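Putative phosphohistidine phosphatase, SixA (Nakamurella multipartita, PDB 4HBZ) probably removes phosphate from phosphohistidine as a SixA-like member of branch 1 of the histidine phosphatase superfamily. Local coordinates at residues L22-H27 with V115-H120; R35-P40 with S69-T74; P61-V66 with I83-R88; R152-G157 with Q179-P184. One frame throughout, in Å; residues are numbered along the deposited sequence.

In the fold
The contacts illustrate how chemistry follows place in an alpha/beta fold. Contact 1, near the centre of the chain, is buried and joins two inner parallel strands through regular backbone bonds and aliphatic side chains. Contact 3 continues that sheet to its outer strand 86-90; at the surface its frayed beginning is bridged by water. Contact 4 lies toward the other outermost strand, 177-182, where carbon contacts and one water replace direct bonds to a loop. Contact 2, its centre about 17 Å from the chain centre, is a partly buried salt-bridge network joining a loop to the start of helix 72-81. Contacts 2 and 4 both touch the C-terminal end of contact 1.

Contact 1 of 4, residues L22-H27 with V115-H120; sequences LVLMRH and VLVVGH
V23 and L116 meet in a buried parallel strand pair: strands 20-26 and 114-119 run side by side in the interior of the sheet, their short axes 4.8 Å apart and 13° from parallel. Five backbone hydrogen bonds join them, zigzagging from one strand to the other. V23 N donates to V115 O at 2.8 Å, V23 O receives V117 N, M25 N reaches V117 O, and M25 O accepts G119 N at 2.9 Å. The ladder closes where H27, one residue past its strand, gives its N to G119 O at 3.0 Å. Residues pair one to one from L22 with V115 to R26 with G119.

On the face carrying L22, L24 and V117, CD2 of L24 lies alongside CG2 of V117, 3.8 Å away and pointing the same way; helix 123-138 covers this layer. On the other face the methyls V23 CG1 and L116 CD1 meet at 3.5 Å. The selenomethionine M25 brings its CB near L116 CD1, while its extended chain leads away toward T77 of helix 72-81.

At the C-terminal ends the chemistry turns polar. H27 has CG between its backbone N and carbonyl carbon (chi1 65°), which swings the ring toward H120: H27 CD2 and H120 ND1 are 3.4 Å apart, with the ring planes at 65°. H120 NE2 is hydrogen-bonded to S69 OG, and R26 NH1 to F154 O. The aliphatic ladder thus delivers R26, H27 and H120 to the C-terminal edge of the sheet, where superfamily members have their catalytic pocket, consistent with an active-site role.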
loop_
_atom_site.group_PDB
_atom_site.type_symbol
_atom_site.label_atom_id
_atom_site.label_comp_id
_atom_site.label_asym_id
_atom_site.label_seq_id
_atom_site.Cartn_x
_atom_site.Cartn_y
_atom_site.Cartn_z
ATOM N N LEU A 22 6.716 1.836 3.958
ATOM C CA LEU A 22 5.395 1.308 3.711
ATOM C C LEU A 22 4.964 1.545 2.286
ATOM O O LEU A 22 5.069 2.668 1.787
ATOM C CB LEU A 22 4.389 2.000 4.633
ATOM C CG LEU A 22 2.943 1.596 4.488
ATOM C CD1 LEU A 22 2.742 0.143 4.854
ATOM C CD2 LEU A 22 2.022 2.487 5.348
ATOM N N VAL A 23 4.533 0.505 1.591
ATOM C CA VAL A 23 4.067 0.619 0.215
ATOM C C VAL A 23 2.572 0.278 0.229
ATOM O O VAL A 23 2.188 -0.824 0.676
ATOM C CB VAL A 23 4.790 -0.333 -0.750
ATOM C CG1 VAL A 23 4.278 -0.086 -2.165
ATOM C CG2 VAL A 23 6.290 -0.082 -0.679
ATOM N N LEU A 24 1.755 1.224 -0.195
ATOM C CA LEU A 24 0.325 1.067 -0.277
ATOM C C LEU A 24 -0.085 0.943 -1.735
ATOM O O LEU A 24 0.052 1.916 -2.465
ATOM C CB LEU A 24 -0.396 2.220 0.393
ATOM C CG LEU A 24 -0.193 2.468 1.872
ATOM C CD1 LEU A 24 -0.931 3.688 2.335
ATOM C CD2 LEU A 24 -0.573 1.196 2.649
HETATM N N MSE A 25 -0.567 -0.224 -2.164
HETATM C CA MSE A 25 -0.859 -0.501 -3.563
HETATM C C MSE A 25 -2.300 -0.787 -3.749
HETATM O O MSE A 25 -2.883 -1.631 -3.054
HETATM C CB MSE A 25 0.002 -1.690 -4.025
HETATM C CG MSE A 25 -0.203 -1.919 -5.513
HETATM SE SE MSE A 25 1.145 -3.190 -6.179
HETATM C CE MSE A 25 0.708 -2.993 -8.114
ATOM N N ARG A 26 -2.861 -0.187 -4.784
ATOM C CA ARG A 26 -4.191 -0.587 -5.278
ATOM C C ARG A 26 -3.999 -1.665 -6.350
ATOM O O ARG A 26 -3.140 -1.529 -7.236
ATOM C CB ARG A 26 -4.916 0.632 -5.879
ATOM C CG ARG A 26 -6.275 0.282 -6.459
ATOM C CD ARG A 26 -6.914 1.495 -7.089
ATOM N NE ARG A 26 -8.233 1.178 -7.620
ATOM C CZ ARG A 26 -9.007 2.066 -8.254
ATOM N NH1 ARG A 26 -8.632 3.300 -8.420
ATOM N NH2 ARG A 26 -10.230 1.700 -8.637
ATOM N N HIS A 27 -4.767 -2.737 -6.261
ATOM C CA HIS A 27 -4.681 -3.802 -7.255
ATOM C C HIS A 27 -4.790 -3.230 -8.672
ATOM O O HIS A 27 -5.431 -2.207 -8.918
ATOM C CB HIS A 27 -5.759 -4.872 -7.054
ATOM C CG HIS A 27 -7.142 -4.378 -7.251
ATOM N ND1 HIS A 27 -7.703 -4.172 -8.492
ATOM C CD2 HIS A 27 -8.080 -3.995 -6.339
ATOM C CE1 HIS A 27 -8.912 -3.679 -8.338
ATOM N NE2 HIS A 27 -9.170 -3.570 -7.043
ATOM N N VAL A 115 7.125 -3.028 4.340
ATOM C CA VAL A 115 5.793 -3.660 4.263
ATOM C C VAL A 115 5.035 -3.210 3.040
ATOM O O VAL A 115 4.978 -2.035 2.764
ATOM C CB VAL A 115 4.973 -3.380 5.532
ATOM C CG1 VAL A 115 3.580 -3.913 5.409
ATOM C CG2 VAL A 115 5.662 -3.928 6.769
ATOM N N LEU A 116 4.468 -4.166 2.303
ATOM C CA LEU A 116 3.609 -3.899 1.169
ATOM C C LEU A 116 2.173 -4.269 1.539
ATOM O O LEU A 116 1.938 -5.379 2.019
ATOM C CB LEU A 116 4.086 -4.769 0.002
ATOM C CG LEU A 116 3.178 -4.773 -1.247
ATOM C CD1 LEU A 116 3.018 -3.381 -1.873
ATOM C CD2 LEU A 116 3.690 -5.762 -2.309
ATOM N N VAL A 117 1.252 -3.394 1.212
ATOM C CA VAL A 117 -0.181 -3.625 1.360
ATOM C C VAL A 117 -0.805 -3.650 -0.018
ATOM O O VAL A 117 -0.612 -2.706 -0.760
ATOM C CB VAL A 117 -0.856 -2.544 2.211
ATOM C CG1 VAL A 117 -2.365 -2.761 2.364
ATOM C CG2 VAL A 117 -0.184 -2.428 3.594
ATOM N N VAL A 118 -1.543 -4.707 -0.385
ATOM C CA VAL A 118 -2.221 -4.781 -1.667
ATOM C C VAL A 118 -3.718 -4.851 -1.389
ATOM O O VAL A 118 -4.235 -5.812 -0.822
ATOM C CB VAL A 118 -1.738 -6.001 -2.483
ATOM C CG1 VAL A 118 -2.356 -5.954 -3.878
ATOM C CG2 VAL A 118 -0.185 -6.031 -2.600
ATOM N N GLY A 119 -4.383 -3.769 -1.729
ATOM C CA GLY A 119 -5.803 -3.683 -1.460
ATOM C C GLY A 119 -6.592 -2.934 -2.504
ATOM O O GLY A 119 -6.270 -2.931 -3.687
ATOM N N HIS A 120 -7.678 -2.292 -2.047
ATOM C CA HIS A 120 -8.674 -1.711 -2.919
ATOM C C HIS A 120 -8.849 -0.212 -2.649
ATOM O O HIS A 120 -8.699 0.236 -1.495
ATOM C CB HIS A 120 -10.060 -2.359 -2.636
ATOM C CG HIS A 120 -10.065 -3.858 -2.741
ATOM N ND1 HIS A 120 -10.412 -4.495 -3.910
ATOM C CD2 HIS A 120 -9.667 -4.828 -1.877
ATOM C CE1 HIS A 120 -10.259 -5.811 -3.748
ATOM N NE2 HIS A 120 -9.827 -6.035 -2.522
#

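Contact 2 of 4, residues R35-P40 with S69-T74; sequences RDHDRP and STAART
D36 and R73 form the strongest link, a salt bridge in which both terminal nitrogens of R73 close on one oxygen, with D36 OD2 at 3.0 Å from R73 NH1 and 2.9 Å from R73 NH2. The carboxylate and guanidinium planes stand 86° apart; NH2 uses the syn lone pair and NH1 comes from above the carboxylate. The other oxygen makes a salt bridge with R39, whose NH1 lies 3.0 Å from D36 OD1 and hangs over the centre of the R73 guanidinium; R39 NE is hydrogen-bonded to G31 O. The single negative charge of D36 probably offsets part of theirs and lets the two guanidinium groups lie close. Y94 OH also hydrogen-bonds OD2.

H37 makes the next layer. Its CG is anti to the backbone N (chi1 -167°), bringing the ring back to T70, where H37 NE2 donates to T70 OG1 at 3.0 Å within the ring plane. T70 OG1 has a further partner in D91. A71 CA sits over one face of this ring, 3.7 Å from its centroid, a CH-pi contact. The carbonyl O of H37 receives A72 N at 2.9 Å. Water 1 accepts from both N and NH1 of R73 and also lies within bonding distance of H37 O and R39 O. The methyl of A72 lies against these same two carbonyl oxygens.

The whole joins the loop between strand 20-26 and helix 43-59 to the N-terminal turn of helix 72-81, with A71 at the N-cap and R73 leaning on H27.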
loop_
_atom_site.group_PDB
_atom_site.type_symbol
_atom_site.label_atom_id
_atom_site.label_comp_id
_atom_site.label_asym_id
_atom_site.label_seq_id
_atom_site.Cartn_x
_atom_site.Cartn_y
_atom_site.Cartn_z
ATOM N N ARG A 35 -18.815 -13.779 -9.495
ATOM C CA ARG A 35 -18.637 -13.302 -8.119
ATOM C C ARG A 35 -17.564 -12.232 -8.108
ATOM O O ARG A 35 -16.483 -12.440 -8.661
ATOM C CB ARG A 35 -18.210 -14.443 -7.201
ATOM C CG ARG A 35 -19.269 -15.500 -6.944
ATOM C CD ARG A 35 -19.017 -16.109 -5.573
ATOM N NE ARG A 35 -17.645 -16.580 -5.469
ATOM C CZ ARG A 35 -17.283 -17.797 -5.061
ATOM N NH1 ARG A 35 -18.191 -18.665 -4.644
ATOM N NH2 ARG A 35 -16.002 -18.129 -5.034
ATOM N N ASP A 36 -17.824 -11.083 -7.471
ATOM C CA ASP A 36 -16.824 -10.031 -7.464
ATOM C C ASP A 36 -15.456 -10.487 -6.941
ATOM O O ASP A 36 -14.434 -10.177 -7.511
ATOM C CB ASP A 36 -17.283 -8.826 -6.630
ATOM C CG ASP A 36 -16.206 -7.768 -6.553
ATOM O OD1 ASP A 36 -16.178 -6.915 -7.507
ATOM O OD2 ASP A 36 -15.337 -7.816 -5.634
ATOM N N HIS A 37 -15.471 -11.285 -5.896
ATOM C CA HIS A 37 -14.216 -11.654 -5.238
ATOM C C HIS A 37 -13.336 -12.475 -6.216
ATOM O O HIS A 37 -12.104 -12.411 -6.099
ATOM C CB HIS A 37 -14.591 -12.465 -3.984
ATOM C CG HIS A 37 -13.484 -12.686 -3.016
ATOM N ND1 HIS A 37 -12.818 -13.883 -2.933
ATOM C CD2 HIS A 37 -12.977 -11.900 -2.034
ATOM C CE1 HIS A 37 -11.935 -13.825 -1.949
ATOM N NE2 HIS A 37 -12.007 -12.626 -1.393
ATOM N N ASP A 38 -13.920 -13.118 -7.217
ATOM C CA ASP A 38 -13.213 -13.942 -8.238
ATOM C C ASP A 38 -12.755 -13.179 -9.460
ATOM O O ASP A 38 -12.123 -13.775 -10.398
ATOM C CB ASP A 38 -14.125 -15.068 -8.749
ATOM C CG ASP A 38 -14.433 -16.089 -7.673
ATOM O OD1 ASP A 38 -13.606 -16.240 -6.742
ATOM O OD2 ASP A 38 -15.489 -16.744 -7.774
ATOM N N ARG A 39 -13.080 -11.878 -9.551
ATOM C CA ARG A 39 -12.722 -11.156 -10.778
ATOM C C ARG A 39 -11.193 -11.153 -10.997
ATOM O O ARG A 39 -10.426 -10.775 -10.118
ATOM C CB ARG A 39 -13.186 -9.693 -10.684
ATOM C CG ARG A 39 -14.705 -9.575 -10.785
ATOM C CD ARG A 39 -15.225 -8.211 -10.334
ATOM N NE ARG A 39 -14.612 -7.191 -11.162
ATOM C CZ ARG A 39 -14.177 -6.022 -10.763
ATOM N NH1 ARG A 39 -14.292 -5.630 -9.496
ATOM N NH2 ARG A 39 -13.557 -5.235 -11.652
ATOM N N PRO A 40 -10.745 -11.580 -12.193
ATOM C CA PRO A 40 -9.328 -11.676 -12.454
ATOM C C PRO A 40 -8.763 -10.371 -12.990
ATOM O O PRO A 40 -9.502 -9.503 -13.468
ATOM C CB PRO A 40 -9.285 -12.743 -13.536
ATOM C CG PRO A 40 -10.472 -12.440 -14.361
ATOM C CD PRO A 40 -11.556 -12.086 -13.313
ATOM N N SER A 69 -5.374 -8.301 0.412
ATOM C CA SER A 69 -6.769 -8.719 0.287
ATOM C C SER A 69 -6.879 -10.114 -0.331
ATOM O O SER A 69 -6.118 -10.498 -1.213
ATOM C CB SER A 69 -7.509 -7.724 -0.596
ATOM O OG SER A 69 -8.787 -8.178 -0.918
ATOM N N THR A 70 -7.873 -10.863 0.121
ATOM C CA THR A 70 -8.115 -12.218 -0.352
ATOM C C THR A 70 -8.732 -12.275 -1.758
ATOM O O THR A 70 -8.791 -13.340 -2.362
ATOM C CB THR A 70 -9.009 -12.967 0.614
ATOM O OG1 THR A 70 -10.166 -12.151 0.878
ATOM C CG2 THR A 70 -8.232 -13.287 1.925
ATOM N N ALA A 71 -9.161 -11.137 -2.305
ATOM C CA ALA A 71 -9.768 -11.129 -3.639
ATOM C C ALA A 71 -8.763 -11.694 -4.666
ATOM O O ALA A 71 -7.530 -11.474 -4.546
ATOM C CB ALA A 71 -10.188 -9.749 -4.051
ATOM N N ALA A 72 -9.275 -12.344 -5.690
ATOM C CA ALA A 72 -8.405 -12.842 -6.791
ATOM C C ALA A 72 -7.532 -11.702 -7.358
ATOM O O ALA A 72 -6.362 -11.876 -7.615
ATOM C CB ALA A 72 -9.207 -13.506 -7.879
ATOM N N ARG A 73 -8.104 -10.526 -7.553
ATOM C CA ARG A 73 -7.386 -9.475 -8.242
ATOM C C ARG A 73 -6.228 -8.908 -7.472
ATOM O O ARG A 73 -5.207 -8.503 -8.050
ATOM C CB ARG A 73 -8.344 -8.367 -8.708
ATOM C CG ARG A 73 -9.145 -7.652 -7.598
ATOM C CD ARG A 73 -10.282 -6.868 -8.240
ATOM N NE ARG A 73 -11.187 -6.184 -7.311
ATOM C CZ ARG A 73 -12.312 -6.720 -6.809
ATOM N NH1 ARG A 73 -12.601 -8.028 -6.934
ATOM N NH2 ARG A 73 -13.159 -5.957 -6.145
ATOM N N THR A 74 -6.353 -8.858 -6.148
ATOM C CA THR A 74 -5.265 -8.456 -5.274
ATOM C C THR A 74 -4.198 -9.578 -5.170
ATOM O O THR A 74 -3.012 -9.338 -5.273
ATOM C CB THR A 74 -5.816 -8.037 -3.887
ATOM O OG1 THR A 74 -6.842 -8.959 -3.514
ATOM C CG2 THR A 74 -6.449 -6.647 -3.962
HETATM O O HOH W 1 -11.016 -10.315 -7.628
#

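Contact 3 of 4, residues P61-V66 with I83-R88; sequences PAVDVV and ISAQVR
V66 and V87 pair across two parallel strands just after they come together. V66 N donates to Q86 O at 2.9 Å and V66 O accepts R88 N at 2.7 Å, so V66 is gripped on both its polar atoms, while V87, between the two partners, lays its CA near V66 O in a CA-H...O contact. Their side chains fall on the same face, V66 CB lying 4.2 Å from V87 CG2, and L78 of helix 72-81 packs on both.

Before the strands pair, contact is made by carbon. A85 turns its methyl toward the partner segment and nests among V63 CG1, V66 CG2 and the carbonyl oxygens of V63 and D64; A85 CB is 3.4 Å from V63 O. Further back, I83 CG2 presses on V63 CB at 3.8 Å. L116 of strand 114-119 touches both residues, and L56 and R57 of helix 43-59 touch I83.

Two waters serve before the ladder begins. Water 2 donates to V63 O and to S84 O, and water 3 donates to D64 O while accepting from Q86 N at 2.9 Å. They link the two segments, each through two backbone groups. Q86 sets CG between its backbone N and carbonyl carbon (chi1 52°), which lays CG against D64 O at 3.2 Å. D64 itself is anchored the other way, its OD2 taking the backbone N of S113 and of T114.

Strand 65-69, helix 72-81 and strand 86-90 form a beta-alpha-beta unit, and these neighbouring parallel strands, bridged by the helix, are the characteristic product of its crossover.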
loop_
_atom_site.group_PDB
_atom_site.type_symbol
_atom_site.label_atom_id
_atom_site.label_comp_id
_atom_site.label_asym_id
_atom_site.label_seq_id
_atom_site.Cartn_x
_atom_site.Cartn_y
_atom_site.Cartn_z
ATOM N N PRO A 61 14.098 -1.306 -0.824
ATOM C CA PRO A 61 14.505 -2.500 -0.137
ATOM C C PRO A 61 13.580 -3.653 -0.345
ATOM O O PRO A 61 12.374 -3.455 -0.580
ATOM C CB PRO A 61 14.536 -2.052 1.347
ATOM C CG PRO A 61 14.660 -0.572 1.288
ATOM C CD PRO A 61 13.817 -0.200 0.107
ATOM N N ALA A 62 14.104 -4.864 -0.238
ATOM C CA ALA A 62 13.269 -6.039 -0.408
ATOM C C ALA A 62 12.095 -6.011 0.560
ATOM O O ALA A 62 12.244 -5.690 1.731
ATOM C CB ALA A 62 14.063 -7.321 -0.168
ATOM N N VAL A 63 10.927 -6.321 0.048
ATOM C CA VAL A 63 9.753 -6.343 0.918
ATOM C C VAL A 63 9.916 -7.497 1.920
ATOM O O VAL A 63 10.223 -8.623 1.569
ATOM C CB VAL A 63 8.454 -6.470 0.094
ATOM C CG1 VAL A 63 7.261 -6.780 0.978
ATOM C CG2 VAL A 63 8.215 -5.214 -0.724
ATOM N N ASP A 64 9.606 -7.210 3.196
ATOM C CA ASP A 64 9.685 -8.226 4.245
ATOM C C ASP A 64 8.368 -8.946 4.479
ATOM O O ASP A 64 8.347 -10.159 4.758
ATOM C CB ASP A 64 10.177 -7.658 5.571
ATOM C CG ASP A 64 11.547 -7.038 5.446
ATOM O OD1 ASP A 64 12.499 -7.792 5.058
ATOM O OD2 ASP A 64 11.676 -5.807 5.667
ATOM N N VAL A 65 7.274 -8.195 4.398
ATOM C CA VAL A 65 5.934 -8.689 4.743
ATOM C C VAL A 65 4.916 -8.049 3.802
ATOM O O VAL A 65 5.009 -6.854 3.515
ATOM C CB VAL A 65 5.584 -8.317 6.201
ATOM C CG1 VAL A 65 4.191 -8.754 6.572
ATOM C CG2 VAL A 65 6.614 -8.917 7.160
ATOM N N VAL A 66 3.973 -8.849 3.307
ATOM C CA VAL A 66 2.886 -8.335 2.480
ATOM C C VAL A 66 1.606 -8.618 3.270
ATOM O O VAL A 66 1.443 -9.714 3.856
ATOM C CB VAL A 66 2.794 -9.071 1.143
ATOM C CG1 VAL A 66 1.693 -8.483 0.282
ATOM C CG2 VAL A 66 4.115 -8.958 0.414
ATOM N N ILE A 83 7.374 -10.427 -6.145
ATOM C CA ILE A 83 7.857 -10.289 -4.793
ATOM C C ILE A 83 7.623 -11.558 -3.991
ATOM O O ILE A 83 6.476 -12.033 -3.902
ATOM C CB ILE A 83 7.183 -9.070 -4.173
ATOM C CG1 ILE A 83 7.677 -7.779 -4.882
ATOM C CG2 ILE A 83 7.472 -8.936 -2.660
ATOM C CD1 ILE A 83 6.867 -6.530 -4.592
ATOM N N SER A 84 8.712 -12.095 -3.449
ATOM C CA SER A 84 8.704 -13.262 -2.591
ATOM C C SER A 84 8.921 -12.695 -1.194
ATOM O O SER A 84 9.975 -12.119 -0.881
ATOM C CB SER A 84 9.821 -14.236 -3.012
ATOM O OG SER A 84 9.858 -15.387 -2.190
ATOM N N ALA A 85 7.912 -12.808 -0.360
ATOM C CA ALA A 85 8.004 -12.337 1.009
ATOM C C ALA A 85 6.981 -13.142 1.783
ATOM O O ALA A 85 6.242 -13.910 1.205
ATOM C CB ALA A 85 7.710 -10.846 1.093
ATOM N N GLN A 86 6.934 -12.994 3.072
ATOM C CA GLN A 86 5.861 -13.665 3.801
ATOM C C GLN A 86 4.575 -12.873 3.534
ATOM O O GLN A 86 4.611 -11.650 3.557
ATOM C CB GLN A 86 6.169 -13.787 5.285
ATOM C CG GLN A 86 6.555 -12.537 6.028
ATOM C CD GLN A 86 6.882 -12.804 7.533
ATOM O OE1 GLN A 86 5.991 -13.109 8.327
ATOM N NE2 GLN A 86 8.160 -12.680 7.908
ATOM N N VAL A 87 3.479 -13.573 3.273
ATOM C CA VAL A 87 2.210 -12.924 2.912
ATOM C C VAL A 87 1.146 -13.246 3.950
ATOM O O VAL A 87 1.013 -14.408 4.368
ATOM C CB VAL A 87 1.713 -13.327 1.524
ATOM C CG1 VAL A 87 0.436 -12.543 1.155
ATOM C CG2 VAL A 87 2.801 -13.211 0.481
ATOM N N ARG A 88 0.439 -12.211 4.392
ATOM C CA ARG A 88 -0.710 -12.321 5.278
ATOM C C ARG A 88 -1.938 -11.964 4.454
ATOM O O ARG A 88 -2.167 -10.782 4.173
ATOM C CB ARG A 88 -0.532 -11.368 6.428
ATOM C CG ARG A 88 0.731 -11.660 7.286
ATOM C CD ARG A 88 1.247 -10.485 8.116
ATOM N NE ARG A 88 0.439 -10.232 9.283
ATOM C CZ ARG A 88 0.702 -10.653 10.531
ATOM N NH1 ARG A 88 -0.182 -10.359 11.473
ATOM N NH2 ARG A 88 1.766 -11.391 10.843
HETATM O O HOH W 2 11.097 -9.786 -0.760
HETATM O O HOH W 3 9.564 -12.443 4.169
#

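Contact 4 of 4, residues R152-G157 with Q179-P184; sequences RHFAAG and QLVQHP
P184 and H183 lean on the loop before strand 159-164, just past the end of strand 177-182, the outermost antiparallel strand of the mixed sheet. That strand carries a classic beta bulge, Q179 and L180 both facing V161, and leaves the sheet at the contact. The touching parts of the two segments run 57° apart. Side chains of the strand end meet mostly loop backbone.

H183 is turned edge-on to the loop. With CG anti to its own carbonyl carbon (chi1 -58°), the ring swings back toward H153, and its CE1 carbon stands 3.3 Å from H153 O, the oxygen lying near the ring plane. The same CE1 comes within 4.0 Å of H153 CB, while the imidazole of H153 leads off in another direction.

P184 faces the loop directly. Its CG lies 3.3 Å from A156 O and 4.3 Å from A155 CB, which places the pyrrolidine ring in the curve of the chain at A155-G157. At the end of that curve G157 has a positive phi of 100°, which the absence of a side chain permits.

Beneath them F154 sends its ring inward, against A160 and against I124 and P125 of helix 123-138. V181 CG1 approaches this ring obliquely, 4.4 Å from F154 CE2, making a loose apolar join. The backbone of F154 has a separate task, its O accepting R26 NH1.

A water joins the two segments beside P184, donating to G157 O at 2.8 Å and to Q182 O at 2.9 Å.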
loop_
_atom_site.group_PDB
_atom_site.type_symbol
_atom_site.label_atom_id
_atom_site.label_comp_id
_atom_site.label_asym_id
_atom_site.label_seq_id
_atom_site.Cartn_x
_atom_site.Cartn_y
_atom_site.Cartn_z
ATOM N N ARG A 152 -4.367 12.235 -5.135
ATOM C CA ARG A 152 -5.637 12.529 -5.719
ATOM C C ARG A 152 -5.932 11.690 -6.956
ATOM O O ARG A 152 -7.105 11.495 -7.311
ATOM C CB ARG A 152 -5.702 14.017 -6.058
ATOM C CG ARG A 152 -4.778 14.491 -7.201
ATOM C CD ARG A 152 -4.797 15.990 -7.297
ATOM N NE ARG A 152 -3.985 16.543 -8.380
ATOM C CZ ARG A 152 -2.671 16.727 -8.324
ATOM N NH1 ARG A 152 -1.962 16.426 -7.231
ATOM N NH2 ARG A 152 -2.041 17.251 -9.371
ATOM N N HIS A 153 -4.882 11.222 -7.618
ATOM C CA HIS A 153 -4.999 10.250 -8.699
ATOM C C HIS A 153 -4.426 8.946 -8.221
ATOM O O HIS A 153 -3.284 8.896 -7.737
ATOM C CB HIS A 153 -4.244 10.743 -9.911
ATOM C CG HIS A 153 -4.878 11.944 -10.523
ATOM N ND1 HIS A 153 -4.235 13.156 -10.592
ATOM C CD2 HIS A 153 -6.134 12.156 -11.005
ATOM C CE1 HIS A 153 -5.057 14.059 -11.098
ATOM N NE2 HIS A 153 -6.219 13.488 -11.343
ATOM N N PHE A 154 -5.248 7.906 -8.261
ATOM C CA PHE A 154 -4.834 6.633 -7.697
ATOM C C PHE A 154 -5.547 5.514 -8.420
ATOM O O PHE A 154 -6.301 4.713 -7.839
ATOM C CB PHE A 154 -5.041 6.634 -6.150
ATOM C CG PHE A 154 -4.018 5.818 -5.388
ATOM C CD1 PHE A 154 -4.071 4.442 -5.371
ATOM C CD2 PHE A 154 -2.976 6.427 -4.743
ATOM C CE1 PHE A 154 -3.131 3.680 -4.707
ATOM C CE2 PHE A 154 -2.050 5.675 -4.068
ATOM C CZ PHE A 154 -2.126 4.296 -4.045
ATOM N N ALA A 155 -5.248 5.392 -9.724
ATOM C CA ALA A 155 -5.879 4.373 -10.566
ATOM C C ALA A 155 -5.417 2.981 -10.201
ATOM O O ALA A 155 -4.408 2.812 -9.545
ATOM C CB ALA A 155 -5.472 4.644 -12.011
ATOM N N ALA A 156 -6.135 1.974 -10.650
ATOM C CA ALA A 156 -5.779 0.598 -10.426
ATOM C C ALA A 156 -4.321 0.353 -10.830
ATOM O O ALA A 156 -3.907 0.659 -11.952
ATOM C CB ALA A 156 -6.696 -0.310 -11.245
ATOM N N GLY A 157 -3.548 -0.211 -9.907
ATOM C CA GLY A 157 -2.135 -0.498 -10.117
ATOM C C GLY A 157 -1.186 0.508 -9.509
ATOM O O GLY A 157 0.026 0.271 -9.432
ATOM N N GLN A 179 6.783 9.648 0.142
ATOM C CA GLN A 179 8.011 9.738 -0.655
ATOM C C GLN A 179 7.717 9.870 -2.150
ATOM O O GLN A 179 8.373 10.666 -2.845
ATOM C CB GLN A 179 8.950 8.542 -0.388
ATOM C CG GLN A 179 9.344 8.347 1.079
ATOM C CD GLN A 179 9.880 9.616 1.687
ATOM O OE1 GLN A 179 10.891 10.151 1.217
ATOM N NE2 GLN A 179 9.196 10.141 2.699
ATOM N N LEU A 180 6.793 9.051 -2.619
ATOM C CA LEU A 180 6.446 9.018 -4.026
ATOM C C LEU A 180 5.159 8.292 -4.268
ATOM O O LEU A 180 4.756 7.415 -3.497
ATOM C CB LEU A 180 7.566 8.442 -4.864
ATOM C CG LEU A 180 8.015 7.068 -4.608
ATOM C CD1 LEU A 180 7.428 6.177 -5.713
ATOM C CD2 LEU A 180 9.539 6.974 -4.669
ATOM N N VAL A 181 4.534 8.635 -5.401
ATOM C CA VAL A 181 3.403 7.904 -5.925
ATOM C C VAL A 181 3.810 7.481 -7.337
ATOM O O VAL A 181 4.173 8.343 -8.161
ATOM C CB VAL A 181 2.090 8.704 -5.903
ATOM C CG1 VAL A 181 0.927 7.862 -6.449
ATOM C CG2 VAL A 181 1.796 9.251 -4.511
ATOM N N GLN A 182 3.798 6.164 -7.580
ATOM C CA GLN A 182 4.100 5.575 -8.895
ATOM C C GLN A 182 2.820 5.126 -9.540
ATOM O O GLN A 182 2.118 4.247 -9.051
ATOM C CB GLN A 182 5.042 4.386 -8.746
ATOM C CG GLN A 182 6.471 4.805 -8.463
ATOM C CD GLN A 182 7.126 5.528 -9.614
ATOM O OE1 GLN A 182 7.778 6.557 -9.399
ATOM N NE2 GLN A 182 6.954 5.032 -10.837
ATOM N N HIS A 183 2.515 5.741 -10.668
ATOM C CA HIS A 183 1.311 5.471 -11.408
ATOM C C HIS A 183 1.505 4.363 -12.445
ATOM O O HIS A 183 2.614 4.089 -12.892
ATOM C CB HIS A 183 0.832 6.787 -12.076
ATOM C CG HIS A 183 0.581 7.874 -11.082
ATOM N ND1 HIS A 183 -0.660 8.065 -10.510
ATOM C CD2 HIS A 183 1.413 8.722 -10.456
ATOM C CE1 HIS A 183 -0.591 9.034 -9.634
ATOM N NE2 HIS A 183 0.653 9.438 -9.550
ATOM N N PRO A 184 0.420 3.699 -12.843
ATOM C CA PRO A 184 0.556 2.549 -13.716
ATOM C C PRO A 184 1.038 2.981 -15.094
ATOM O O PRO A 184 0.856 4.141 -15.500
ATOM C CB PRO A 184 -0.839 1.966 -13.827
ATOM C CG PRO A 184 -1.726 2.870 -13.077
ATOM C CD PRO A 184 -0.961 3.894 -12.393
HETATM O O HOH W 4 2.227 1.685 -10.345
#